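Local coordinates for Pap fimbrial major pilin protein (Escherichia coli, PDB 2UY6) that polymerises to form the thick helical rod of the P pilus, which enables bacteria to colonise the epithelium of specific host organs, at residues 90-95 with 139-144. The protein carries 2 engineered substitutions. Sequence-based numbering, arbitrary orientation.
Sequences SDELDT and KSSAVG
Glu92 reaches across to Ser141 and takes hold of it twice, a compact example of how one carboxylate can clasp both the backbone and the side chain of a single serine. The chain turns a corner at residues 90-92, and at the end of that corner the bond from CA to CB of Glu92 is directed toward segment 139-144. Its CG stands beside the backbone N and opposite the carbonyl carbon (chi1 -60°), and beyond CG the chain runs out extended, which carries the carboxylate to the loop just past strand 130-139. There the two oxygens divide the work. OE1 of Glu92 receives the backbone N of Ser141 at 3.1 Å through its syn lone pair, in a bond bent to 143°. OE2 of Glu92 accepts the hydroxyl OG of Ser141 at 2.7 Å, again on the syn side, but with the hydroxyl lying 33° out of the carboxylate plane. Ser141 meets this grip with OG turned beside its own backbone N. Glu92 OE2 has a second partner in Lys138 NZ, a salt bridge that would favour the ionised carboxylate. Behind Ser141 the loop is braced from within: Ser140 OG accepts the backbone N of Ala142 at 3.0 Å, forming an ST turn. Further along, Leu93 faces strands 101-106 and 153-162, and also packs on an apolar side chain of another protein's chain. Together, hydroxyl, peptide N-H and ammonium satisfy the carboxylate of the buried Glu92, while its two-point hold on Ser141 fixes the rotation of the carboxylate and, within the immunoglobulin-like pilin fold, ties the corner between strands 77-86 and 93-94 to the loop after strand 130-139.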
loop_
_atom_site.group_PDB
_atom_site.type_symbol
_atom_site.label_atom_id
_atom_site.label_comp_id
_atom_site.label_asym_id
_atom_site.label_seq_id
_atom_site.Cartn_x
_atom_site.Cartn_y
_atom_site.Cartn_z
ATOM N N SER B 90 16.856 -11.569 -25.631
ATOM C CA SER B 90 16.240 -10.972 -24.455
ATOM C C SER B 90 15.840 -11.984 -23.390
ATOM O O SER B 90 15.566 -11.613 -22.252
ATOM C CB SER B 90 15.018 -10.159 -24.874
ATOM O OG SER B 90 14.050 -10.993 -25.483
ATOM N N ASP B 91 15.804 -13.260 -23.751
ATOM C CA ASP B 91 15.433 -14.283 -22.786
ATOM C C ASP B 91 16.669 -14.901 -22.154
ATOM O O ASP B 91 16.576 -15.873 -21.408
ATOM C CB ASP B 91 14.578 -15.362 -23.454
ATOM C CG ASP B 91 15.366 -16.232 -24.416
ATOM O OD1 ASP B 91 16.264 -15.711 -25.111
ATOM O OD2 ASP B 91 15.064 -17.442 -24.482
ATOM N N GLU B 92 17.834 -14.336 -22.459
ATOM C CA GLU B 92 19.077 -14.831 -21.885
ATOM C C GLU B 92 19.705 -13.739 -21.038
ATOM O O GLU B 92 20.188 -12.742 -21.560
ATOM C CB GLU B 92 20.066 -15.263 -22.970
ATOM C CG GLU B 92 19.573 -16.377 -23.889
ATOM C CD GLU B 92 20.708 -17.060 -24.653
ATOM O OE1 GLU B 92 21.679 -16.375 -25.041
ATOM O OE2 GLU B 92 20.623 -18.287 -24.873
ATOM N N LEU B 93 19.685 -13.935 -19.728
ATOM C CA LEU B 93 20.254 -12.972 -18.801
ATOM C C LEU B 93 21.779 -13.113 -18.749
ATOM O O LEU B 93 22.298 -14.083 -18.189
ATOM C CB LEU B 93 19.664 -13.188 -17.404
ATOM C CG LEU B 93 20.197 -12.253 -16.320
ATOM C CD1 LEU B 93 19.748 -10.834 -16.623
ATOM C CD2 LEU B 93 19.705 -12.703 -14.965
ATOM N N ASP B 94 22.490 -12.145 -19.329
ATOM C CA ASP B 94 23.948 -12.176 -19.344
ATOM C C ASP B 94 24.486 -12.206 -17.910
ATOM O O ASP B 94 23.860 -11.660 -16.998
ATOM C CB ASP B 94 24.494 -10.958 -20.092
ATOM C CG ASP B 94 25.844 -11.235 -20.759
ATOM O OD1 ASP B 94 26.734 -11.806 -20.095
ATOM O OD2 ASP B 94 26.010 -10.876 -21.946
ATOM N N THR B 95 25.643 -12.835 -17.716
ATOM C CA THR B 95 26.240 -12.954 -16.388
ATOM C C THR B 95 27.578 -12.255 -16.202
ATOM O O THR B 95 28.184 -11.772 -17.155
ATOM C CB THR B 95 26.462 -14.419 -16.023
ATOM O OG1 THR B 95 27.208 -15.052 -17.069
ATOM C CG2 THR B 95 25.133 -15.132 -15.825
ATOM N N LYS B 139 25.532 -22.089 -21.899
ATOM C CA LYS B 139 26.473 -21.328 -22.701
ATOM C C LYS B 139 25.672 -20.240 -23.392
ATOM O O LYS B 139 24.542 -20.468 -23.816
ATOM C CB LYS B 139 27.150 -22.224 -23.741
ATOM C CG LYS B 139 28.232 -21.507 -24.543
ATOM C CD LYS B 139 29.007 -22.454 -25.449
ATOM C CE LYS B 139 28.129 -23.032 -26.542
ATOM N NZ LYS B 139 28.903 -23.953 -27.427
ATOM N N SER B 140 26.259 -19.053 -23.478
ATOM C CA SER B 140 25.624 -17.905 -24.106
ATOM C C SER B 140 25.334 -18.182 -25.568
ATOM O O SER B 140 26.035 -18.963 -26.199
ATOM C CB SER B 140 26.540 -16.690 -23.998
ATOM O OG SER B 140 26.088 -15.652 -24.838
ATOM N N SER B 141 24.300 -17.545 -26.106
ATOM C CA SER B 141 23.958 -17.724 -27.514
ATOM C C SER B 141 24.739 -16.722 -28.371
ATOM O O SER B 141 24.513 -16.607 -29.582
ATOM C CB SER B 141 22.453 -17.538 -27.741
ATOM O OG SER B 141 21.720 -18.656 -27.266
ATOM N N ALA B 142 25.652 -15.992 -27.736
ATOM C CA ALA B 142 26.471 -15.019 -28.449
ATOM C C ALA B 142 27.373 -15.762 -29.434
ATOM O O ALA B 142 27.993 -16.774 -29.091
ATOM C CB ALA B 142 27.313 -14.218 -27.465
ATOM N N VAL B 143 27.432 -15.263 -30.663
ATOM C CA VAL B 143 28.256 -15.886 -31.687
ATOM C C VAL B 143 29.672 -16.081 -31.158
ATOM O O VAL B 143 30.250 -15.174 -30.550
ATOM C CB VAL B 143 28.315 -15.015 -32.959
ATOM C CG1 VAL B 143 26.925 -14.897 -33.573
ATOM C CG2 VAL B 143 28.858 -13.631 -32.616
ATOM N N GLY B 144 30.214 -17.276 -31.375
ATOM C CA GLY B 144 31.566 -17.572 -30.937
ATOM C C GLY B 144 31.783 -17.491 -29.440
ATOM O O GLY B 144 32.855 -17.096 -28.975
#